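Local coordinates for protein ribokinase (Cryptococcus neoformans var. grubii serotype A, PDB 6CW5) that probably phosphorylates D-ribose at O-5, using ATP with magnesium, to give D-ribose 5-phosphate for nucleotide synthesis or the pentose phosphate pathway, at residues Phe57-Leu68 with Met82-Thr90; Lys94-Val105 with Ile116-Pro127. All coordinates share one frame; numbering follows the deposited sequence. Where two conformers were deposited one is given.

Contact 1. Residues Phe57-Leu68 with Met82-Thr90; sequences FAVARAGGQVEL and MLESAGVGT
M82 O lies in the plane at the edge of the F57 ring and L83 CD2 near it, while the closest atom, A86 CB, comes in obliquely, 3.3 Å from F57 CE1. A chi1 of -161° sets CG anti to N and carries the ring tip toward A86; M318 also touches the ring. One turn on, A60 CB touches both A86 O and V88 CG2, 3.6 Å from the latter. V88 spreads its methyls, CG2 reaching V66 CG1 at 4.0 Å and CG1 facing L68 CB. Deeper still, L68 and L83 cross at about a right angle, CD2 to CD1 at 3.8 Å.

Helix 51-61 thus packs on the end of helix 77-85, while V66 and L68 with L83 and V88 join the first strand and the helix of a beta-alpha-beta unit (66-73, 77-85, 93-96) of the PfkB-family fold. A Schellman motif at G87 turns the chain so that V88-T90 run beside the start of strand 66-73. G89 and E67 form a single bridge: G89 N donates to V66 O at 2.9 Å, nearly straight (175°) and in the carbonyl plane, and L68 N donates to G89 O at 2.9 Å. E67 has two conformers; tentatively, one brings OE1 to 3.4 Å from G89 C. A water accepts from V66 N and donates to G87 O at 2.7 Å. Strand 66-73 is flanked by strand 15-18, whose C15 and V17 touch V66.

Contact 2. Residues Lys94-Val105 with Ile116-Pro127; sequences KIVKDEVTGRAV and IVLHAGANYYLP
OE2 of E99 is gripped twice: V100 N donates to it at 2.7 Å, on the anti lone pair, and a water donates to it at 2.6 Å. The same water lies 3.1 Å from H119 NE2, linking E99 to segment 116-127. The bend at chi2 (51°) folds the carboxylate back toward the V100 amide, while E99 CG rests 3.7 Å from A122 CB. V100 O accepts from A122 N, 2.8 Å away, and V100 CG2 points in plane at the edge of the H119 ring; G121 N lies above one face of that imidazole, offset toward the rim.

Beyond V100 the segments pair as an antiparallel hairpin, the strand axes at 165°. R103-H119 and V105-V117 are hydrogen-bonded pairs, whereas A104-L118 between them is non-hydrogen-bonded, with A104 CB 3.9 Å from L118 CD2. At the other end, V96 CG2 makes a CH-pi contact with Y125, 3.7 Å from the ring centroid and 20° off its normal, while P127 N sits above the opposite face, also toward the rim.

Y124 OH is hydrogen-bonded to T130 OG1 of the second subunit, whose P127 and L126 meet Y124 and L126 respectively. The hairpin belongs to the small sheet that forms the lid in ribokinases: 115-119 is the edge strand, and 102-109 lies between it and 22-29, where G102 and A104 backbones bond to I23 and R103 forms a salt bridge with E25. N123 OD1 accepts from V21 N, next to N22, a predicted substrate-binding residue. V96 belongs to strand 93-96, the large sheet's edge beside strand 66-73, and I95 packs against I77 and K80 of helix 77-85.

How the contacts relate
From the N terminus the chain runs down helix 51-61, turns into strand 66-73 and continues through helix 77-85; contact 1 closes this loop where the segment after that helix returns to the start of the strand. The chain then enters strand 93-96, which lies next to strand 66-73 in the large sheet, and passes into strand 102-109 of the small sheet. Contact 2 closes the second, shorter loop when strand 115-119 and the residues after it come back alongside 94-105. The loops follow in series, neither nesting nor crossing, with centres about 20 Å apart. Contact 1 ties helices to the large sheet; contact 2 ties that sheet's edge to the lid.

Contact 1. Residues Phe57-Leu68 with Met82-Thr90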
loop_
_atom_site.group_PDB
_atom_site.type_symbol
_atom_site.label_atom_id
_atom_site.label_comp_id
_atom_site.label_asym_id
_atom_site.label_seq_id
_atom_site.Cartn_x
_atom_site.Cartn_y
_atom_site.Cartn_z
ATOM N N PHE A 57 -7.492 8.943 -20.144
ATOM C CA PHE A 57 -8.231 9.345 -21.333
ATOM C C PHE A 57 -7.487 10.434 -22.100
ATOM O O PHE A 57 -7.467 10.439 -23.338
ATOM C CB PHE A 57 -9.611 9.840 -20.900
ATOM C CG PHE A 57 -10.609 9.849 -21.991
ATOM C CD1 PHE A 57 -11.254 8.677 -22.364
ATOM C CD2 PHE A 57 -10.914 11.029 -22.658
ATOM C CE1 PHE A 57 -12.206 8.693 -23.377
ATOM C CE2 PHE A 57 -11.845 11.041 -23.686
ATOM C CZ PHE A 57 -12.495 9.874 -24.040
ATOM N N ALA A 58 -6.893 11.384 -21.373
ATOM C CA ALA A 58 -6.161 12.468 -22.022
ATOM C C ALA A 58 -4.865 11.970 -22.641
ATOM O O ALA A 58 -4.500 12.405 -23.735
ATOM C CB ALA A 58 -5.888 13.594 -21.018
ATOM N N VAL A 59 -4.158 11.051 -21.974
ATOM C CA VAL A 59 -2.968 10.480 -22.609
ATOM C C VAL A 59 -3.359 9.845 -23.930
ATOM O O VAL A 59 -2.728 10.074 -24.964
ATOM C CB VAL A 59 -2.266 9.463 -21.683
ATOM C CG1 VAL A 59 -1.088 8.799 -22.423
ATOM C CG2 VAL A 59 -1.758 10.135 -20.411
ATOM N N ALA A 60 -4.446 9.065 -23.916
ATOM C CA ALA A 60 -4.897 8.378 -25.121
ATOM C C ALA A 60 -5.338 9.365 -26.195
ATOM O O ALA A 60 -4.996 9.214 -27.371
ATOM C CB ALA A 60 -6.035 7.416 -24.766
ATOM N N ARG A 61 -6.122 10.373 -25.818
ATOM C CA ARG A 61 -6.575 11.331 -26.821
ATOM C C ARG A 61 -5.406 12.109 -27.408
ATOM O O ARG A 61 -5.452 12.514 -28.570
ATOM C CB ARG A 61 -7.609 12.282 -26.224
ATOM N N ALA A 62 -4.346 12.305 -26.627
ATOM C CA ALA A 62 -3.155 12.993 -27.101
ATOM C C ALA A 62 -2.248 12.098 -27.932
ATOM O O ALA A 62 -1.238 12.577 -28.459
ATOM C CB ALA A 62 -2.381 13.545 -25.904
ATOM N N GLY A 63 -2.574 10.818 -28.067
ATOM C CA GLY A 63 -1.817 9.933 -28.929
ATOM C C GLY A 63 -0.847 8.990 -28.245
ATOM O O GLY A 63 -0.068 8.332 -28.943
ATOM N N GLY A 64 -0.870 8.896 -26.924
ATOM C CA GLY A 64 0.030 8.023 -26.191
ATOM C C GLY A 64 -0.576 6.660 -25.896
ATOM O O GLY A 64 -1.784 6.521 -25.749
ATOM N N GLN A 65 0.283 5.645 -25.831
ATOM C CA GLN A 65 -0.136 4.316 -25.398
ATOM C C GLN A 65 -0.269 4.335 -23.892
ATOM O O GLN A 65 0.690 4.688 -23.200
ATOM C CB GLN A 65 0.884 3.259 -25.800
ATOM C CG GLN A 65 1.070 3.115 -27.280
ATOM C CD GLN A 65 0.045 2.186 -27.850
ATOM O OE1 GLN A 65 0.292 0.985 -27.969
ATOM N NE2 GLN A 65 -1.131 2.719 -28.179
ATOM N N VAL A 66 -1.443 3.972 -23.372
ATOM C CA VAL A 66 -1.663 4.103 -21.939
ATOM C C VAL A 66 -2.539 2.959 -21.470
ATOM O O VAL A 66 -3.398 2.458 -22.211
ATOM C CB VAL A 66 -2.287 5.479 -21.590
ATOM C CG1 VAL A 66 -3.621 5.688 -22.357
ATOM C CG2 VAL A 66 -2.453 5.620 -20.101
ATOM N N GLU A 67 -2.272 2.507 -20.253
ATOM C CA GLU A 67 -3.034 1.468 -19.561
ATOM C C GLU A 67 -3.459 2.003 -18.203
ATOM O O GLU A 67 -2.686 2.708 -17.560
ATOM C CB GLU A 67 -2.200 0.198 -19.327
ATOM C CG GLU A 67 -1.686 -0.495 -20.574
ATOM C CD GLU A 67 -2.603 -1.591 -21.075
ATOM O OE1 GLU A 67 -3.425 -2.132 -20.293
ATOM O OE2 GLU A 67 -2.494 -1.908 -22.275
ATOM N N LEU A 68 -4.665 1.649 -17.752
ATOM C CA LEU A 68 -5.169 2.074 -16.446
ATOM C C LEU A 68 -5.255 0.876 -15.503
ATOM O O LEU A 68 -5.756 -0.194 -15.889
ATOM C CB LEU A 68 -6.538 2.749 -16.588
ATOM C CG LEU A 68 -7.199 3.189 -15.276
ATOM C CD1 LEU A 68 -6.375 4.271 -14.575
ATOM C CD2 LEU A 68 -8.642 3.686 -15.539
ATOM N N MET A 82 -16.027 3.285 -22.255
ATOM C CA MET A 82 -15.580 4.556 -22.824
ATOM C C MET A 82 -14.065 4.605 -22.908
ATOM O O MET A 82 -13.496 5.027 -23.923
ATOM C CB MET A 82 -16.074 5.732 -21.976
ATOM C CG MET A 82 -17.542 6.050 -22.055
ATOM S SD MET A 82 -17.900 7.535 -21.077
ATOM C CE MET A 82 -16.820 8.731 -21.867
ATOM N N LEU A 83 -13.396 4.212 -21.826
ATOM C CA LEU A 83 -11.937 4.178 -21.829
ATOM C C LEU A 83 -11.425 3.291 -22.953
ATOM O O LEU A 83 -10.536 3.680 -23.720
ATOM C CB LEU A 83 -11.436 3.678 -20.474
ATOM C CG LEU A 83 -11.568 4.645 -19.305
ATOM C CD1 LEU A 83 -11.495 3.865 -17.981
ATOM C CD2 LEU A 83 -10.467 5.725 -19.389
ATOM N N GLU A 84 -12.003 2.099 -23.091
ATOM C CA GLU A 84 -11.566 1.199 -24.151
ATOM C C GLU A 84 -11.809 1.800 -25.529
ATOM O O GLU A 84 -10.981 1.639 -26.437
ATOM C CB GLU A 84 -12.272 -0.154 -24.011
ATOM C CG GLU A 84 -11.831 -0.886 -22.748
ATOM C CD GLU A 84 -12.775 -1.991 -22.307
ATOM O OE1 GLU A 84 -13.904 -2.058 -22.832
ATOM O OE2 GLU A 84 -12.382 -2.794 -21.429
ATOM N N SER A 85 -12.934 2.499 -25.717
ATOM C CA SER A 85 -13.177 3.048 -27.047
ATOM C C SER A 85 -12.193 4.161 -27.375
ATOM O O SER A 85 -11.973 4.452 -28.550
ATOM C CB SER A 85 -14.619 3.547 -27.186
ATOM O OG SER A 85 -14.797 4.763 -26.482
ATOM N N ALA A 86 -11.582 4.776 -26.371
ATOM C CA ALA A 86 -10.562 5.786 -26.627
ATOM C C ALA A 86 -9.160 5.208 -26.803
ATOM O O ALA A 86 -8.239 5.959 -27.125
ATOM C CB ALA A 86 -10.542 6.811 -25.495
ATOM N N GLY A 87 -8.974 3.905 -26.614
ATOM C CA GLY A 87 -7.670 3.292 -26.758
ATOM C C GLY A 87 -6.939 3.030 -25.458
ATOM O O GLY A 87 -5.803 2.540 -25.499
ATOM N N VAL A 88 -7.552 3.334 -24.315
ATOM C CA VAL A 88 -6.933 3.079 -23.013
ATOM C C VAL A 88 -6.991 1.587 -22.714
ATOM O O VAL A 88 -8.060 0.970 -22.782
ATOM C CB VAL A 88 -7.639 3.882 -21.915
ATOM C CG1 VAL A 88 -7.043 3.585 -20.545
ATOM C CG2 VAL A 88 -7.578 5.371 -22.238
ATOM N N GLY A 89 -5.845 1.004 -22.375
ATOM C CA GLY A 89 -5.831 -0.404 -22.015
ATOM C C GLY A 89 -6.443 -0.617 -20.645
ATOM O O GLY A 89 -6.200 0.145 -19.710
ATOM N N THR A 90 -7.270 -1.666 -20.528
ATOM C CA THR A 90 -8.026 -1.881 -19.298
ATOM C C THR A 90 -7.887 -3.294 -18.733
ATOM O O THR A 90 -8.715 -3.693 -17.902
ATOM C CB THR A 90 -9.514 -1.590 -19.523
ATOM O OG1 THR A 90 -10.001 -2.475 -20.540
ATOM C CG2 THR A 90 -9.723 -0.139 -19.959
HETATM O O HOH W 1 -3.203 3.169 -25.385
#

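Contact 2. Residues Lys94-Val105 with Ile116-Pro127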
loop_
_atom_site.group_PDB
_atom_site.type_symbol
_atom_site.label_atom_id
_atom_site.label_comp_id
_atom_site.label_asym_id
_atom_site.label_seq_id
_atom_site.Cartn_x
_atom_site.Cartn_y
_atom_site.Cartn_z
ATOM N N LYS A 94 -10.033 -3.668 -12.754
ATOM C CA LYS A 94 -10.746 -4.790 -12.187
ATOM C C LYS A 94 -12.198 -4.408 -11.951
ATOM O O LYS A 94 -12.495 -3.275 -11.576
ATOM C CB LYS A 94 -10.086 -5.218 -10.873
ATOM C CG LYS A 94 -8.659 -5.805 -11.104
ATOM C CD LYS A 94 -7.755 -5.721 -9.879
ATOM C CE LYS A 94 -7.194 -4.317 -9.646
ATOM N NZ LYS A 94 -6.176 -3.867 -10.647
ATOM N N ILE A 95 -13.095 -5.373 -12.157
ATOM C CA ILE A 95 -14.510 -5.196 -11.859
ATOM C C ILE A 95 -14.807 -5.975 -10.588
ATOM O O ILE A 95 -14.663 -7.207 -10.554
ATOM C CB ILE A 95 -15.388 -5.670 -13.023
ATOM C CG1 ILE A 95 -15.039 -4.879 -14.294
ATOM C CG2 ILE A 95 -16.846 -5.509 -12.663
ATOM C CD1 ILE A 95 -15.660 -5.463 -15.571
ATOM N N VAL A 96 -15.252 -5.275 -9.557
ATOM C CA VAL A 96 -15.350 -5.833 -8.214
ATOM C C VAL A 96 -16.802 -6.150 -7.929
ATOM O O VAL A 96 -17.649 -5.253 -7.960
ATOM C CB VAL A 96 -14.804 -4.860 -7.160
ATOM C CG1 VAL A 96 -14.820 -5.514 -5.793
ATOM C CG2 VAL A 96 -13.404 -4.432 -7.538
ATOM N N LYS A 97 -17.074 -7.412 -7.622
ATOM C CA LYS A 97 -18.413 -7.828 -7.259
ATOM C C LYS A 97 -18.812 -7.239 -5.909
ATOM O O LYS A 97 -17.990 -7.122 -4.997
ATOM C CB LYS A 97 -18.479 -9.354 -7.214
ATOM N N ASP A 98 -20.086 -6.877 -5.781
ATOM C CA ASP A 98 -20.619 -6.343 -4.529
ATOM C C ASP A 98 -19.890 -5.070 -4.089
ATOM O O ASP A 98 -19.821 -4.769 -2.896
ATOM C CB ASP A 98 -20.564 -7.383 -3.405
ATOM C CG ASP A 98 -21.295 -8.660 -3.746
ATOM O OD1 ASP A 98 -22.312 -8.602 -4.471
ATOM O OD2 ASP A 98 -20.854 -9.727 -3.275
ATOM N N GLU A 99 -19.328 -4.323 -5.030
ATOM C CA GLU A 99 -18.728 -3.021 -4.753
ATOM C C GLU A 99 -19.282 -2.023 -5.754
ATOM O O GLU A 99 -19.735 -2.399 -6.832
ATOM C CB GLU A 99 -17.199 -3.051 -4.847
ATOM C CG GLU A 99 -16.522 -1.758 -4.419
ATOM C CD GLU A 99 -16.977 -1.249 -3.059
ATOM O OE1 GLU A 99 -16.313 -1.569 -2.050
ATOM O OE2 GLU A 99 -17.995 -0.523 -2.984
ATOM N N VAL A 100 -19.282 -0.744 -5.389
ATOM C CA VAL A 100 -19.724 0.286 -6.320
ATOM C C VAL A 100 -18.505 1.042 -6.823
ATOM O O VAL A 100 -17.486 1.171 -6.131
ATOM C CB VAL A 100 -20.759 1.256 -5.707
ATOM C CG1 VAL A 100 -22.073 0.521 -5.399
ATOM C CG2 VAL A 100 -20.197 1.965 -4.474
ATOM N N THR A 101 -18.613 1.533 -8.052
ATOM C CA THR A 101 -17.618 2.457 -8.572
ATOM C C THR A 101 -17.523 3.681 -7.662
ATOM O O THR A 101 -18.531 4.149 -7.116
ATOM C CB THR A 101 -18.022 2.844 -10.001
ATOM O OG1 THR A 101 -18.142 1.642 -10.783
ATOM C CG2 THR A 101 -16.970 3.735 -10.659
ATOM N N GLY A 102 -16.302 4.196 -7.490
ATOM C CA GLY A 102 -16.137 5.414 -6.732
ATOM C C GLY A 102 -16.933 6.553 -7.336
ATOM O O GLY A 102 -17.270 6.568 -8.529
ATOM N N ARG A 103 -17.265 7.515 -6.482
ATOM C CA ARG A 103 -18.151 8.604 -6.868
ATOM C C ARG A 103 -17.536 9.934 -6.479
ATOM O O ARG A 103 -16.862 10.039 -5.444
ATOM C CB ARG A 103 -19.522 8.447 -6.202
ATOM C CG ARG A 103 -20.238 7.167 -6.631
ATOM C CD ARG A 103 -21.378 6.878 -5.726
ATOM N NE ARG A 103 -22.335 7.973 -5.779
ATOM C CZ ARG A 103 -23.335 8.107 -4.927
ATOM N NH1 ARG A 103 -23.509 7.199 -3.973
ATOM N NH2 ARG A 103 -24.158 9.141 -5.036
ATOM N N ALA A 104 -17.731 10.943 -7.327
ATOM C CA ALA A 104 -17.456 12.326 -6.938
ATOM C C ALA A 104 -18.780 13.055 -6.913
ATOM O O ALA A 104 -19.455 13.144 -7.940
ATOM C CB ALA A 104 -16.487 13.030 -7.888
ATOM N N VAL A 105 -19.161 13.569 -5.750
ATOM C CA VAL A 105 -20.385 14.350 -5.651
ATOM C C VAL A 105 -19.962 15.803 -5.790
ATOM O O VAL A 105 -19.314 16.344 -4.892
ATOM C CB VAL A 105 -21.122 14.092 -4.332
ATOM C CG1 VAL A 105 -22.324 15.009 -4.197
ATOM C CG2 VAL A 105 -21.563 12.646 -4.272
ATOM N N ILE A 116 -16.138 19.308 -4.113
ATOM C CA ILE A 116 -16.208 17.888 -4.435
ATOM C C ILE A 116 -16.129 17.062 -3.161
ATOM O O ILE A 116 -15.264 17.295 -2.308
ATOM C CB ILE A 116 -15.088 17.485 -5.422
ATOM C CG1 ILE A 116 -15.256 18.315 -6.717
ATOM C CG2 ILE A 116 -15.151 15.995 -5.727
ATOM C CD1 ILE A 116 -14.190 18.014 -7.796
ATOM N N VAL A 117 -17.034 16.107 -3.036
ATOM C CA VAL A 117 -16.984 15.078 -2.001
ATOM C C VAL A 117 -16.724 13.754 -2.694
ATOM O O VAL A 117 -17.499 13.349 -3.563
ATOM C CB VAL A 117 -18.281 15.012 -1.200
ATOM C CG1 VAL A 117 -18.262 13.765 -0.308
ATOM C CG2 VAL A 117 -18.452 16.324 -0.357
ATOM N N LEU A 118 -15.646 13.076 -2.309
ATOM C CA LEU A 118 -15.316 11.789 -2.912
ATOM C C LEU A 118 -15.867 10.651 -2.064
ATOM O O LEU A 118 -15.881 10.723 -0.834
ATOM C CB LEU A 118 -13.795 11.648 -3.026
ATOM C CG LEU A 118 -13.080 12.621 -3.941
ATOM C CD1 LEU A 118 -11.560 12.356 -3.854
ATOM C CD2 LEU A 118 -13.606 12.470 -5.369
ATOM N N HIS A 119 -16.338 9.597 -2.719
ATOM C CA HIS A 119 -16.617 8.340 -2.044
ATOM C C HIS A 119 -15.764 7.299 -2.737
ATOM O O HIS A 119 -15.927 7.087 -3.934
ATOM C CB HIS A 119 -18.113 7.988 -2.143
ATOM C CG HIS A 119 -18.424 6.575 -1.777
ATOM N ND1 HIS A 119 -18.345 6.106 -0.483
ATOM C CD2 HIS A 119 -18.775 5.515 -2.541
ATOM C CE1 HIS A 119 -18.654 4.824 -0.458
ATOM N NE2 HIS A 119 -18.928 4.439 -1.694
ATOM N N ALA A 120 -14.813 6.708 -2.005
ATOM C CA ALA A 120 -13.787 5.880 -2.642
ATOM C C ALA A 120 -14.383 4.690 -3.376
ATOM O O ALA A 120 -13.985 4.389 -4.510
ATOM C CB ALA A 120 -12.801 5.376 -1.600
ATOM N N GLY A 121 -15.277 3.950 -2.716
ATOM C CA GLY A 121 -15.850 2.759 -3.356
ATOM C C GLY A 121 -14.748 1.819 -3.832
ATOM O O GLY A 121 -13.757 1.575 -3.132
ATOM N N ALA A 122 -14.889 1.330 -5.068
ATOM C CA ALA A 122 -13.927 0.379 -5.621
ATOM C C ALA A 122 -12.537 0.965 -5.790
ATOM O O ALA A 122 -11.569 0.206 -5.935
ATOM C CB ALA A 122 -14.432 -0.137 -6.982
ATOM N N ASN A 123 -12.389 2.291 -5.754
ATOM C CA ASN A 123 -11.047 2.845 -5.907
ATOM C C ASN A 123 -10.126 2.431 -4.774
ATOM O O ASN A 123 -8.897 2.441 -4.959
ATOM C CB ASN A 123 -11.097 4.370 -5.995
ATOM C CG ASN A 123 -11.644 4.846 -7.304
ATOM O OD1 ASN A 123 -11.276 4.321 -8.363
ATOM N ND2 ASN A 123 -12.554 5.837 -7.255
ATOM N N TYR A 124 -10.678 2.060 -3.616
ATOM C CA TYR A 124 -9.867 1.597 -2.491
ATOM C C TYR A 124 -9.877 0.081 -2.347
ATOM O O TYR A 124 -9.461 -0.444 -1.305
ATOM C CB TYR A 124 -10.317 2.260 -1.178
ATOM C CG TYR A 124 -9.529 3.507 -0.849
ATOM C CD1 TYR A 124 -9.410 4.543 -1.763
ATOM C CD2 TYR A 124 -8.882 3.633 0.380
ATOM C CE1 TYR A 124 -8.671 5.680 -1.457
ATOM C CE2 TYR A 124 -8.154 4.765 0.703
ATOM C CZ TYR A 124 -8.057 5.782 -0.214
ATOM O OH TYR A 124 -7.308 6.901 0.095
ATOM N N TYR A 125 -10.321 -0.628 -3.371
ATOM C CA TYR A 125 -10.234 -2.085 -3.387
ATOM C C TYR A 125 -8.846 -2.540 -3.796
ATOM O O TYR A 125 -8.259 -2.017 -4.743
ATOM C CB TYR A 125 -11.235 -2.639 -4.372
ATOM C CG TYR A 125 -11.080 -4.117 -4.688
ATOM C CD1 TYR A 125 -11.647 -5.092 -3.853
ATOM C CD2 TYR A 125 -10.419 -4.540 -5.838
ATOM C CE1 TYR A 125 -11.552 -6.455 -4.164
ATOM C CE2 TYR A 125 -10.336 -5.920 -6.156
ATOM C CZ TYR A 125 -10.882 -6.854 -5.311
ATOM O OH TYR A 125 -10.788 -8.211 -5.619
ATOM N N LEU A 126 -8.330 -3.524 -3.075
ATOM C CA LEU A 126 -7.107 -4.193 -3.446
ATOM C C LEU A 126 -7.407 -5.684 -3.450
ATOM O O LEU A 126 -7.952 -6.218 -2.464
ATOM C CB LEU A 126 -5.977 -3.865 -2.461
ATOM C CG LEU A 126 -5.521 -2.415 -2.549
ATOM C CD1 LEU A 126 -4.483 -2.136 -1.473
ATOM C CD2 LEU A 126 -4.956 -2.156 -3.912
ATOM N N PRO A 127 -7.084 -6.394 -4.521
ATOM C CA PRO A 127 -7.414 -7.821 -4.576
ATOM C C PRO A 127 -6.491 -8.649 -3.707
ATOM O O PRO A 127 -5.308 -8.336 -3.546
ATOM C CB PRO A 127 -7.216 -8.174 -6.058
ATOM C CG PRO A 127 -6.167 -7.195 -6.525
ATOM C CD PRO A 127 -6.524 -5.899 -5.792
HETATM O O HOH W 2 -18.660 1.409 -1.377
#